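Local coordinates for DegV family protein (Thermus thermophilus, PDB 2DT8), which binds a fatty acid, with palmitic acid held inside the protein, and carries a zinc site on its surface, at residues 24-29 / 67-72; 4-9 / 83-88; 10-15 / 258-263. All blocks are in the same frame, centred on the assembly; numbering follows the deposited sequence.

Contact 1 (24-29 / 67-72). With ZN (zinc ion), chain B.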
ATOM      1  N   ARG A  24       2.811 -14.934   4.344  1.00  6.35           N
ATOM      2  CA  ARG A  24       3.649 -15.310   3.212  1.00  6.35           C
ATOM      3  C   ARG A  24       3.562 -14.206   2.171  1.00  6.12           C
ATOM      4  O   ARG A  24       2.498 -13.645   1.934  1.00  7.54           O
ATOM      5  CB  ARG A  24       3.190 -16.658   2.663  1.00  7.76           C
ATOM      6  CG  ARG A  24       3.250 -17.731   3.751  1.00 11.26           C
ATOM      7  CD  ARG A  24       2.899 -19.109   3.247  1.00 16.27           C
ATOM      8  NE  ARG A  24       2.953 -20.076   4.340  1.00 16.33           N
ATOM      9  CZ  ARG A  24       3.475 -21.291   4.234  1.00 18.36           C
ATOM     10  NH1 ARG A  24       3.992 -21.695   3.081  1.00 21.36           N
ATOM     11  NH2 ARG A  24       3.479 -22.103   5.281  1.00 16.95           N
ATOM     12  N   VAL A  25       4.693 -13.882   1.556  1.00  7.00           N
ATOM     13  CA  VAL A  25       4.723 -12.801   0.589  1.00  6.57           C
ATOM     14  C   VAL A  25       5.155 -13.233  -0.805  1.00  8.77           C
ATOM     15  O   VAL A  25       6.196 -13.862  -0.985  1.00 12.35           O
ATOM     16  CB  VAL A  25       5.666 -11.681   1.084  1.00  8.50           C
ATOM     17  CG1 VAL A  25       5.638 -10.502   0.117  1.00 10.58           C
ATOM     18  CG2 VAL A  25       5.260 -11.239   2.480  1.00 11.19           C
ATOM     19  N   VAL A  26       4.332 -12.887  -1.790  1.00  6.58           N
ATOM     20  CA  VAL A  26       4.611 -13.191  -3.189  1.00  5.57           C
ATOM     21  C   VAL A  26       5.198 -11.897  -3.748  1.00  6.23           C
ATOM     22  O   VAL A  26       4.552 -10.852  -3.722  1.00  6.12           O
ATOM     23  CB  VAL A  26       3.315 -13.548  -3.935  1.00  7.64           C
ATOM     24  CG1 VAL A  26       3.614 -13.799  -5.400  1.00  9.00           C
ATOM     25  CG2 VAL A  26       2.662 -14.785  -3.285  1.00  9.92           C
ATOM     26  N   PRO A  27       6.435 -11.946  -4.260  1.00  5.26           N
ATOM     27  CA  PRO A  27       7.044 -10.727  -4.794  1.00  6.78           C
ATOM     28  C   PRO A  27       6.595 -10.219  -6.147  1.00  5.05           C
ATOM     29  O   PRO A  27       6.186 -10.994  -7.012  1.00  6.17           O
ATOM     30  CB  PRO A  27       8.531 -11.074  -4.816  1.00  7.48           C
ATOM     31  CG  PRO A  27       8.519 -12.520  -5.161  1.00 11.25           C
ATOM     32  CD  PRO A  27       7.390 -13.071  -4.281  1.00  8.92           C
ATOM     33  N   LEU A  28       6.647  -8.897  -6.296  1.00  5.69           N
ATOM     34  CA  LEU A  28       6.404  -8.245  -7.573  1.00  3.46           C
ATOM     35  C   LEU A  28       7.817  -7.841  -8.015  1.00  5.03           C
ATOM     36  O   LEU A  28       8.784  -7.962  -7.234  1.00  5.28           O
ATOM     37  CB  LEU A  28       5.488  -7.027  -7.451  1.00  4.70           C
ATOM     38  CG  LEU A  28       4.011  -7.409  -7.653  1.00  4.40           C
ATOM     39  CD1 LEU A  28       3.429  -7.982  -6.362  1.00  4.38           C
ATOM     40  CD2 LEU A  28       3.210  -6.201  -8.118  1.00  3.84           C
ATOM     41  N   TYR A  29       7.946  -7.362  -9.248  1.00  5.52           N
ATOM     42  CA  TYR A  29       9.249  -7.033  -9.797  1.00  6.14           C
ATOM     43  C   TYR A  29       9.363  -5.659 -10.399  1.00  5.76           C
ATOM     44  O   TYR A  29       8.387  -5.084 -10.872  1.00  5.62           O
ATOM     45  CB  TYR A  29       9.620  -8.050 -10.880  1.00  8.72           C
ATOM     46  CG  TYR A  29       9.380  -9.475 -10.470  1.00 10.39           C
ATOM     47  CD1 TYR A  29       8.108 -10.043 -10.560  1.00 12.70           C
ATOM     48  CD2 TYR A  29      10.413 -10.243  -9.949  1.00 13.07           C
ATOM     49  CE1 TYR A  29       7.871 -11.350 -10.131  1.00 12.94           C
ATOM     50  CE2 TYR A  29      10.188 -11.552  -9.517  1.00 14.10           C
ATOM     51  CZ  TYR A  29       8.918 -12.092  -9.612  1.00 14.32           C
ATOM     52  OH  TYR A  29       8.696 -13.379  -9.192  1.00 18.06           O
ATOM     53  N   GLU A  67       1.447 -19.054 -11.542  1.00  4.05           N
ATOM     54  CA  GLU A  67       2.206 -20.103 -10.871  1.00  4.26           C
ATOM     55  C   GLU A  67       3.010 -19.576  -9.678  1.00  5.37           C
ATOM     56  O   GLU A  67       3.280 -20.333  -8.751  1.00  7.69           O
ATOM     57  CB  GLU A  67       3.110 -20.855 -11.861  1.00  4.85           C
ATOM     58  CG  GLU A  67       2.359 -21.742 -12.874  1.00  5.43           C
ATOM     59  CD  GLU A  67       1.416 -22.766 -12.246  1.00  6.54           C
ATOM     60  OE1 GLU A  67       1.670 -23.248 -11.112  1.00  7.68           O
ATOM     61  OE2 GLU A  67       0.411 -23.098 -12.916  1.00  5.57           O
ATOM     62  N   ASP A  68       3.386 -18.293  -9.690  1.00  5.72           N
ATOM     63  CA  ASP A  68       4.096 -17.723  -8.542  1.00  6.36           C
ATOM     64  C   ASP A  68       3.159 -17.871  -7.338  1.00  6.67           C
ATOM     65  O   ASP A  68       3.577 -18.256  -6.248  1.00  8.43           O
ATOM     66  CB  ASP A  68       4.410 -16.234  -8.746  1.00  6.17           C
ATOM     67  CG  ASP A  68       5.542 -15.988  -9.735  1.00  7.65           C
ATOM     68  OD1 ASP A  68       6.390 -16.887  -9.928  1.00  9.07           O
ATOM     69  OD2 ASP A  68       5.597 -14.875 -10.299  1.00  9.83           O
ATOM     70  N   PHE A  69       1.882 -17.564  -7.552  1.00  6.68           N
ATOM     71  CA  PHE A  69       0.896 -17.689  -6.489  1.00  6.02           C
ATOM     72  C   PHE A  69       0.577 -19.144  -6.168  1.00  6.19           C
ATOM     73  O   PHE A  69       0.483 -19.519  -5.001  1.00  5.69           O
ATOM     74  CB  PHE A  69      -0.397 -16.965  -6.879  1.00  4.00           C
ATOM     75  CG  PHE A  69      -0.413 -15.512  -6.519  1.00  3.52           C
ATOM     76  CD1 PHE A  69      -0.483 -15.122  -5.186  1.00  7.24           C
ATOM     77  CD2 PHE A  69      -0.345 -14.537  -7.503  1.00  4.12           C
ATOM     78  CE1 PHE A  69      -0.492 -13.779  -4.835  1.00  8.45           C
ATOM     79  CE2 PHE A  69      -0.353 -13.183  -7.170  1.00  5.33           C
ATOM     80  CZ  PHE A  69      -0.423 -12.805  -5.827  1.00  6.14           C
ATOM     81  N   ALA A  70       0.395 -19.967  -7.199  1.00  7.05           N
ATOM     82  CA  ALA A  70       0.045 -21.366  -6.964  1.00  5.83           C
ATOM     83  C   ALA A  70       1.065 -22.097  -6.102  1.00  6.16           C
ATOM     84  O   ALA A  70       0.697 -22.909  -5.255  1.00  8.12           O
ATOM     85  CB  ALA A  70      -0.140 -22.091  -8.291  1.00  5.51           C
ATOM     86  N   ARG A  71       2.403 -21.867  -6.342  1.00  6.67           N
ATOM     87  CA  ARG A  71       3.428 -22.485  -5.500  1.00  7.68           C
ATOM     88  C   ARG A  71       3.234 -22.091  -4.041  1.00  7.81           C
ATOM     89  O   ARG A  71       3.353 -22.929  -3.143  1.00  9.39           O
ATOM     90  CB  ARG A  71       4.826 -22.071  -5.954  1.00 10.26           C
ATOM     91  CG  ARG A  71       5.954 -22.634  -5.087  1.00 18.11           C
ATOM     92  CD  ARG A  71       7.350 -22.196  -5.550  1.00 23.57           C
ATOM     93  NE  ARG A  71       7.321 -21.136  -6.559  1.00 31.07           N
ATOM     94  CZ  ARG A  71       6.918 -21.313  -7.813  1.00 31.91           C
ATOM     95  NH1 ARG A  71       6.681 -22.540  -8.265  1.00 37.06           N
ATOM     96  NH2 ARG A  71       6.748 -20.270  -8.617  1.00 33.87           N
ATOM     97  N   VAL A  72       2.968 -20.849  -3.750  1.00  7.55           N
ATOM     98  CA  VAL A  72       2.789 -20.379  -2.387  1.00  7.90           C
ATOM     99  C   VAL A  72       1.506 -20.977  -1.793  1.00  8.09           C
ATOM    100  O   VAL A  72       1.522 -21.469  -0.669  1.00  7.96           O
ATOM    101  CB  VAL A  72       2.795 -18.830  -2.347  1.00  8.41           C
ATOM    102  CG1 VAL A  72       2.478 -18.330  -0.949  1.00  9.91           C
ATOM    103  CG2 VAL A  72       4.181 -18.320  -2.775  1.00 10.89           C
TER
HETATM  104 ZN    ZN B 501      -1.100 -24.251 -12.564  1.00  8.67          ZN
HETATM  105  O   HOH W   1       9.051 -16.446 -10.296  1.00 28.91           O
HETATM  106  O   HOH W   2      -2.146 -23.833 -14.416  1.00 10.27           O

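Contact 2 (4-9 / 83-88)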
ATOM      1  N   THR A   4      -4.203 -19.393   6.688  1.00  7.42           N
ATOM      2  CA  THR A   4      -2.898 -18.783   6.475  1.00  8.26           C
ATOM      3  C   THR A   4      -3.074 -17.545   5.595  1.00  7.96           C
ATOM      4  O   THR A   4      -3.845 -17.553   4.625  1.00  8.13           O
ATOM      5  CB  THR A   4      -1.930 -19.777   5.781  1.00  9.10           C
ATOM      6  OG1 THR A   4      -1.584 -20.817   6.702  1.00 12.49           O
ATOM      7  CG2 THR A   4      -0.659 -19.077   5.320  1.00 10.53           C
ATOM      8  N   LEU A   5      -2.369 -16.480   5.955  1.00  5.46           N
ATOM      9  CA  LEU A   5      -2.411 -15.229   5.210  1.00  4.86           C
ATOM     10  C   LEU A   5      -1.290 -15.136   4.196  1.00  5.41           C
ATOM     11  O   LEU A   5      -0.135 -15.428   4.498  1.00  7.29           O
ATOM     12  CB  LEU A   5      -2.269 -14.036   6.145  1.00  7.72           C
ATOM     13  CG  LEU A   5      -3.510 -13.591   6.893  1.00 13.81           C
ATOM     14  CD1 LEU A   5      -3.092 -12.732   8.073  1.00 14.13           C
ATOM     15  CD2 LEU A   5      -4.414 -12.824   5.940  1.00 14.34           C
ATOM     16  N   VAL A   6      -1.656 -14.703   3.000  1.00  5.47           N
ATOM     17  CA  VAL A   6      -0.736 -14.483   1.896  1.00  4.45           C
ATOM     18  C   VAL A   6      -0.997 -13.073   1.372  1.00  5.94           C
ATOM     19  O   VAL A   6      -2.137 -12.607   1.345  1.00  5.77           O
ATOM     20  CB  VAL A   6      -0.977 -15.477   0.727  1.00  4.65           C
ATOM     21  CG1 VAL A   6      -0.132 -15.074  -0.497  1.00  5.24           C
ATOM     22  CG2 VAL A   6      -0.633 -16.891   1.169  1.00  5.80           C
ATOM     23  N   THR A   7       0.067 -12.366   1.022  1.00  4.89           N
ATOM     24  CA  THR A   7      -0.083 -11.049   0.435  1.00  3.47           C
ATOM     25  C   THR A   7       1.021 -10.898  -0.610  1.00  5.36           C
ATOM     26  O   THR A   7       1.742 -11.863  -0.884  1.00  7.65           O
ATOM     27  CB  THR A   7      -0.013  -9.920   1.516  1.00  4.75           C
ATOM     28  OG1 THR A   7      -0.353  -8.661   0.914  1.00  4.73           O
ATOM     29  CG2 THR A   7       1.381  -9.832   2.138  1.00  5.12           C
ATOM     30  N   ASP A   8       1.129  -9.727  -1.224  1.00  5.16           N
ATOM     31  CA  ASP A   8       2.187  -9.497  -2.206  1.00  5.01           C
ATOM     32  C   ASP A   8       3.166  -8.479  -1.624  1.00  6.32           C
ATOM     33  O   ASP A   8       2.872  -7.832  -0.611  1.00  6.30           O
ATOM     34  CB  ASP A   8       1.595  -9.034  -3.541  1.00  7.81           C
ATOM     35  CG  ASP A   8       0.853  -7.732  -3.425  1.00  8.77           C
ATOM     36  OD1 ASP A   8       1.526  -6.692  -3.302  1.00 10.94           O
ATOM     37  OD2 ASP A   8      -0.401  -7.738  -3.446  1.00  7.73           O
ATOM     38  N   SER A   9       4.328  -8.332  -2.256  1.00  4.28           N
ATOM     39  CA  SER A   9       5.351  -7.435  -1.737  1.00  5.14           C
ATOM     40  C   SER A   9       4.959  -5.967  -1.650  1.00  5.84           C
ATOM     41  O   SER A   9       5.561  -5.219  -0.874  1.00  5.57           O
ATOM     42  CB  SER A   9       6.643  -7.583  -2.551  1.00  5.69           C
ATOM     43  OG  SER A   9       6.481  -7.124  -3.872  1.00  5.16           O
ATOM     44  N   VAL A  83      -6.552 -20.408   2.693  1.00  6.01           N
ATOM     45  CA  VAL A  83      -5.639 -19.292   2.487  1.00  7.30           C
ATOM     46  C   VAL A  83      -6.433 -18.017   2.235  1.00  6.66           C
ATOM     47  O   VAL A  83      -7.348 -17.991   1.406  1.00  7.14           O
ATOM     48  CB  VAL A  83      -4.719 -19.529   1.263  1.00  6.85           C
ATOM     49  CG1 VAL A  83      -3.939 -18.250   0.927  1.00  8.70           C
ATOM     50  CG2 VAL A  83      -3.736 -20.642   1.562  1.00  8.15           C
ATOM     51  N   LEU A  84      -6.104 -16.966   2.981  1.00  5.71           N
ATOM     52  CA  LEU A  84      -6.741 -15.670   2.800  1.00  4.97           C
ATOM     53  C   LEU A  84      -5.625 -14.856   2.141  1.00  3.95           C
ATOM     54  O   LEU A  84      -4.567 -14.649   2.747  1.00  5.54           O
ATOM     55  CB  LEU A  84      -7.149 -15.090   4.156  1.00  6.24           C
ATOM     56  CG  LEU A  84      -7.728 -13.678   4.127  1.00  6.01           C
ATOM     57  CD1 LEU A  84      -8.920 -13.613   3.180  1.00  7.00           C
ATOM     58  CD2 LEU A  84      -8.154 -13.293   5.546  1.00 10.80           C
ATOM     59  N   SER A  85      -5.862 -14.430   0.899  1.00  4.14           N
ATOM     60  CA  SER A  85      -4.878 -13.713   0.077  1.00  4.50           C
ATOM     61  C   SER A  85      -5.316 -12.261  -0.144  1.00  4.82           C
ATOM     62  O   SER A  85      -6.289 -12.006  -0.856  1.00  6.70           O
ATOM     63  CB  SER A  85      -4.770 -14.460  -1.262  1.00  5.83           C
ATOM     64  OG  SER A  85      -3.474 -14.381  -1.845  1.00  5.81           O
ATOM     65  N   LEU A  86      -4.594 -11.319   0.466  1.00  4.00           N
ATOM     66  CA  LEU A  86      -4.896  -9.882   0.413  1.00  4.66           C
ATOM     67  C   LEU A  86      -3.930  -9.161  -0.528  1.00  4.53           C
ATOM     68  O   LEU A  86      -2.716  -9.293  -0.436  1.00  5.00           O
ATOM     69  CB  LEU A  86      -4.798  -9.268   1.813  1.00  6.24           C
ATOM     70  CG  LEU A  86      -6.075  -9.361   2.650  1.00 12.13           C
ATOM     71  CD1 LEU A  86      -6.521 -10.799   2.772  1.00 13.20           C
ATOM     72  CD2 LEU A  86      -5.834  -8.752   4.021  1.00 11.34           C
ATOM     73  N   HIS A  87      -4.557  -8.380  -1.427  1.00  4.42           N
ATOM     74  CA  HIS A  87      -3.734  -7.661  -2.381  1.00  4.42           C
ATOM     75  C   HIS A  87      -3.988  -6.193  -2.863  1.00  5.48           C
ATOM     76  O   HIS A  87      -5.070  -5.650  -2.678  1.00  4.52           O
ATOM     77  CB  HIS A  87      -3.770  -8.526  -3.658  1.00  4.31           C
ATOM     78  CG  HIS A  87      -3.162  -9.866  -3.337  1.00  4.66           C
ATOM     79  ND1 HIS A  87      -1.831 -10.057  -3.160  1.00  5.38           N
ATOM     80  CD2 HIS A  87      -3.812 -11.093  -3.166  1.00  4.62           C
ATOM     81  CE1 HIS A  87      -1.685 -11.368  -2.887  1.00  4.93           C
ATOM     82  NE2 HIS A  87      -2.854 -12.013  -2.885  1.00  5.03           N
ATOM     83  N   ILE A  88      -2.937  -5.632  -3.486  1.00  5.09           N
ATOM     84  CA  ILE A  88      -3.072  -4.256  -3.924  1.00  4.42           C
ATOM     85  C   ILE A  88      -4.278  -4.209  -4.854  1.00  4.96           C
ATOM     86  O   ILE A  88      -4.640  -5.181  -5.525  1.00  5.07           O
ATOM     87  CB  ILE A  88      -1.759  -3.989  -4.682  1.00  3.23           C
ATOM     88  CG1 ILE A  88      -1.858  -2.642  -5.399  1.00  5.90           C
ATOM     89  CG2 ILE A  88      -1.443  -5.112  -5.702  1.00  5.51           C
ATOM     90  CD1 ILE A  88      -0.497  -2.163  -5.943  1.00  7.56           C
TER

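Contact 3 (10-15 / 258-263)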
ATOM      1  N   THR A  10       3.961  -5.542  -2.419  1.00  4.38           N
ATOM      2  CA  THR A  10       3.569  -4.141  -2.359  1.00  6.00           C
ATOM      3  C   THR A  10       2.833  -3.777  -1.073  1.00  4.58           C
ATOM      4  O   THR A  10       2.480  -2.620  -0.877  1.00  6.66           O
ATOM      5  CB  THR A  10       2.725  -3.678  -3.594  1.00  9.37           C
ATOM      6  OG1 THR A  10       1.413  -4.251  -3.544  1.00 10.73           O
ATOM      7  CG2 THR A  10       3.417  -4.073  -4.888  1.00  8.36           C
ATOM      8  N   SER A  11       2.588  -4.751  -0.197  1.00  4.77           N
ATOM      9  CA  SER A  11       1.940  -4.440   1.078  1.00  4.63           C
ATOM     10  C   SER A  11       2.956  -3.707   1.973  1.00  7.15           C
ATOM     11  O   SER A  11       2.605  -3.158   3.010  1.00  6.12           O
ATOM     12  CB  SER A  11       1.430  -5.714   1.758  1.00  5.70           C
ATOM     13  OG  SER A  11       2.438  -6.701   1.876  1.00 10.68           O
ATOM     14  N   ASP A  12       4.223  -3.715   1.554  1.00  5.28           N
ATOM     15  CA  ASP A  12       5.296  -2.986   2.241  1.00  6.56           C
ATOM     16  C   ASP A  12       5.379  -3.164   3.759  1.00  6.41           C
ATOM     17  O   ASP A  12       5.622  -2.203   4.502  1.00  7.52           O
ATOM     18  CB  ASP A  12       5.187  -1.485   1.913  1.00  4.38           C
ATOM     19  CG  ASP A  12       5.471  -1.169   0.440  1.00  5.64           C
ATOM     20  OD1 ASP A  12       6.031  -2.045  -0.260  1.00  5.40           O
ATOM     21  OD2 ASP A  12       5.145  -0.045  -0.012  1.00  4.32           O
ATOM     22  N   LEU A  13       5.209  -4.396   4.217  1.00  5.28           N
ATOM     23  CA  LEU A  13       5.282  -4.693   5.648  1.00  7.13           C
ATOM     24  C   LEU A  13       6.720  -4.912   6.092  1.00 10.68           C
ATOM     25  O   LEU A  13       7.485  -5.564   5.392  1.00 12.29           O
ATOM     26  CB  LEU A  13       4.502  -5.968   5.953  1.00  9.03           C
ATOM     27  CG  LEU A  13       2.983  -5.837   5.958  1.00 10.21           C
ATOM     28  CD1 LEU A  13       2.344  -7.212   5.915  1.00 12.80           C
ATOM     29  CD2 LEU A  13       2.562  -5.069   7.203  1.00 10.39           C
ATOM     30  N   PRO A  14       7.098  -4.381   7.262  1.00  9.73           N
ATOM     31  CA  PRO A  14       8.469  -4.566   7.756  1.00 13.22           C
ATOM     32  C   PRO A  14       8.651  -6.072   7.959  1.00 14.38           C
ATOM     33  O   PRO A  14       7.703  -6.816   8.173  1.00 11.42           O
ATOM     34  CB  PRO A  14       8.460  -3.844   9.095  1.00 14.70           C
ATOM     35  CG  PRO A  14       7.375  -2.838   8.962  1.00 19.60           C
ATOM     36  CD  PRO A  14       6.308  -3.538   8.172  1.00 13.22           C
ATOM     37  N   GLN A  15       9.933  -6.465   7.847  1.00 18.64           N
ATOM     38  CA  GLN A  15      10.224  -7.871   8.052  1.00 22.95           C
ATOM     39  C   GLN A  15       9.954  -8.382   9.469  1.00 20.68           C
ATOM     40  O   GLN A  15       9.670  -9.552   9.692  1.00 26.01           O
ATOM     41  CB  GLN A  15      11.762  -8.088   7.833  1.00 24.96           C
ATOM     42  CG  GLN A  15      12.314  -9.522   7.959  1.00 24.22           C
ATOM     43  CD  GLN A  15      12.360 -10.075   9.391  1.00 26.98           C
ATOM     44  OE1 GLN A  15      12.645  -9.355  10.365  1.00 26.66           O
ATOM     45  NE2 GLN A  15      12.104 -11.377   9.514  1.00 23.48           N
ATOM     46  N   ASN A 258       7.317   3.191   7.544  1.00  8.41           N
ATOM     47  CA  ASN A 258       8.160   2.353   6.706  1.00  9.88           C
ATOM     48  C   ASN A 258       8.378   3.057   5.393  1.00  8.23           C
ATOM     49  O   ASN A 258       7.620   3.955   5.008  1.00  6.65           O
ATOM     50  CB  ASN A 258       7.520   0.975   6.439  1.00  9.86           C
ATOM     51  CG  ASN A 258       8.527  -0.056   5.905  1.00 12.27           C
ATOM     52  OD1 ASN A 258       9.743   0.123   6.016  1.00 13.55           O
ATOM     53  ND2 ASN A 258       8.019  -1.146   5.349  1.00 12.27           N
ATOM     54  N   GLU A 259       9.442   2.661   4.716  1.00  7.23           N
ATOM     55  CA  GLU A 259       9.728   3.200   3.402  1.00  6.02           C
ATOM     56  C   GLU A 259       8.819   2.447   2.430  1.00  5.52           C
ATOM     57  O   GLU A 259       8.418   1.307   2.680  1.00  5.86           O
ATOM     58  CB  GLU A 259      11.191   2.942   3.030  1.00  6.92           C
ATOM     59  CG  GLU A 259      11.560   3.469   1.656  1.00  8.82           C
ATOM     60  CD  GLU A 259      13.043   3.372   1.339  1.00 12.02           C
ATOM     61  OE1 GLU A 259      13.773   2.608   2.006  1.00 13.08           O
ATOM     62  OE2 GLU A 259      13.470   4.069   0.397  1.00 13.47           O
ATOM     63  N   LEU A 260       8.474   3.113   1.334  1.00  6.29           N
ATOM     64  CA  LEU A 260       7.687   2.499   0.275  1.00  5.77           C
ATOM     65  C   LEU A 260       8.572   1.457  -0.393  1.00  4.35           C
ATOM     66  O   LEU A 260       9.808   1.596  -0.418  1.00  5.77           O
ATOM     67  CB  LEU A 260       7.348   3.537  -0.793  1.00  7.28           C
ATOM     68  CG  LEU A 260       6.323   4.615  -0.475  1.00  8.92           C
ATOM     69  CD1 LEU A 260       6.323   5.650  -1.589  1.00 10.71           C
ATOM     70  CD2 LEU A 260       4.952   3.967  -0.345  1.00  9.05           C
ATOM     71  N   GLY A 261       7.957   0.418  -0.936  1.00  4.20           N
ATOM     72  CA  GLY A 261       8.732  -0.567  -1.660  1.00  4.35           C
ATOM     73  C   GLY A 261       9.122  -0.003  -3.022  1.00  4.78           C
ATOM     74  O   GLY A 261       8.545   0.983  -3.501  1.00  4.50           O
ATOM     75  N   ALA A 262      10.103  -0.638  -3.656  1.00  3.97           N
ATOM     76  CA  ALA A 262      10.569  -0.204  -4.964  1.00  5.50           C
ATOM     77  C   ALA A 262       9.453  -0.270  -6.003  1.00  3.17           C
ATOM     78  O   ALA A 262       9.379   0.577  -6.898  1.00  3.93           O
ATOM     79  CB  ALA A 262      11.738  -1.062  -5.398  1.00  3.62           C
ATOM     80  N   VAL A 263       8.574  -1.267  -5.900  1.00  3.31           N
ATOM     81  CA  VAL A 263       7.491  -1.366  -6.876  1.00  3.97           C
ATOM     82  C   VAL A 263       6.521  -0.191  -6.744  1.00  2.99           C
ATOM     83  O   VAL A 263       6.174   0.442  -7.744  1.00  3.59           O
ATOM     84  CB  VAL A 263       6.755  -2.723  -6.770  1.00  3.80           C
ATOM     85  CG1 VAL A 263       5.456  -2.691  -7.577  1.00  4.75           C
ATOM     86  CG2 VAL A 263       7.658  -3.830  -7.321  1.00  5.26           C
TER

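Contact 1 (24-29 / 67-72)
Helix 66-76 packs on strand 24-32 of the mixed sheet, with Val-26 of the strand set into the surface made by Phe-69 and Val-72. CG1 of Val-26 lies over the centre of the Phe-69 ring, 4.1 Å from the centroid and 9° off the ring normal, a CH-pi contact. The second methyl, CG2, sits above the CD1-CE1 side of the ring, on the same face as CG1, 3.7 Å from Phe-69 CE1, and also reaches Val-72 CG2 at 3.9 Å. The valine takes both roles because CG1 is anti to its backbone N (chi1 177°), which leaves CG2 beside that N. One turn along, Val-72 turns its CG1 to Arg-24 CB. The axes of strand residues 24-26 and helix residues 67-72 run nearly antiparallel (165°) and come within 9.2 Å, the usual helix-on-sheet layering of an alpha/beta domain; Val-6 of the adjacent strand 3-8 extends the apolar floor beneath Val-72, while helix 95-103 and Pro-64 add to the packing around Phe-69.

At the polar end, Tyr-29 and Asp-68 approach from opposite directions. Asp-68 OD2 lies at the edge of the tyrosine ring, 3.6 Å from Tyr-29 OH, too far for a direct bond. Ser-65 N donates to this OD2 instead. A water bridges the pair, donating to Asp-68 OD1 at 2.7 Å and lying 3.3 Å from Tyr-29 OH. Glu-67 points off the helix to bind the zinc ion through OE2 at 1.9 Å; Glu-105 OE2 and a water complete the zinc ligands seen here.

Contact 2 (4-9 / 83-88)
The imidazole of His-87 is held by its edge: Asp-8 OD2 meets ND1 exactly in the ring plane, Ser-85 OG lies in that plane at NE2, and the ring of Phe-69 meets it at about 85°. The Asp-8 carboxylate is nearly coplanar with the imidazole, their planes 18° apart. This His-carboxylate pair lies toward the C-terminal ends of two neighbouring parallel strands, 3-8 and 82-87, in the mixed sheet of the DegV fold. ND1 donates to Asp-8 OD2 over 2.7 Å, on the anti lone pair of that oxygen; Ile-88 N donates to the syn lone pair of the same atom, more distantly, at 3.3 Å. Asp-8 reaches both because its CG stands between the backbone N and carbonyl carbon (chi1 62°), while OD1 bonds Thr-10 OG1. Ser-85 OG and His-87 NE2 are hydrogen-bonded at 2.7 Å, and either could be the donor. With both nitrogens engaged, the ring is fixed in its rotation.

Earlier along the strands the backbones pair in parallel register, Leu-84 N to Thr-4 O, Val-6 N to Leu-84 O and Leu-86 N to Val-6 O. On one face Val-6 CG2 packs 3.6 Å from Val-83 CG1, and CG1 of the same valine faces Ser-85 OG, whose hydroxyl also bonds Tyr-73. On the other face Leu-5 and Leu-84 lie side by side, pointing the same way, and Leu-5 CD2 touches Leu-84 CD2 at 3.8 Å. Helix 120-135 covers Leu-5, Thr-7 and Leu-86 on this face. Beside the leucines the Thr-7 hydroxyl donates to Leu-86 O, OG1 to O 2.8 Å, tilted out of the carbonyl plane.

Contact 3 (10-15 / 258-263)
Two hydrogen bonds to Asp-12, one on its backbone and one on its side chain, join the loop after strand 3-8 to the turn between strand 252-259 and helix 262-268. Asn-258 ND2 donates to Asp-12 O at 2.8 Å; the carbonyl oxygen lies in the amide plane, but the amide nitrogen sits 49° out of the carbonyl plane. Asn-258 gets there with a chi1 of -164°, CG opposite its backbone N. Gly-261 N donates to Asp-12 OD2 at 3.0 Å, meeting it from above the carboxylate plane. OD2 is further bonded by Ser-119 OG and OD1 by Trp-40 NE1.

Van der Waals packing adds two contacts. The Thr-10 and Val-263 side chains cross obliquely, Thr-10 CG2 to Val-263 CG1 3.6 Å, the threonine hydroxyl being bonded to Asp-8. Pro-14 slides past Asn-258, its CG 4.0 Å from Asn-258 ND2.

Gly-261 is the N-cap residue of helix 262-268, and Asp-12 comes within 3.4 Å of its CA through OD1, where any side chain would clash. Replacing Asp-12 with an alanine would probably leave Gly-261 N, Ser-119 OG and Trp-40 NE1 without the carboxylate oxygens they bond. A buried carboxylate met by three donors at a helix N-terminus is likely to be stabilised in its charged form.

How the contacts relate
Contacts 1 and 2 share one sheet, their centres about 9 Å apart: strands 24-32 and 3-8 are neighbours, joined by Arg-24 O to Thr-7 N and Val-26 O to Ser-9 N, both 2.9 Å and probably hydrogen bonds. Contacts 1 and 3 have centres about 16 Å apart, yet Leu-28 CB lies 3.9 Å from Val-263 CG2. Contact 3 continues from the end of strand 3-8, its centre about 14 Å from that of contact 2, and Ile-88 CB lies 3.4 Å from Thr-10 OG1. The bound palmitic acid touches all three through Leu-28, Ile-88 and Val-263, whereas the zinc ion is bound at contact 1, by Glu-67.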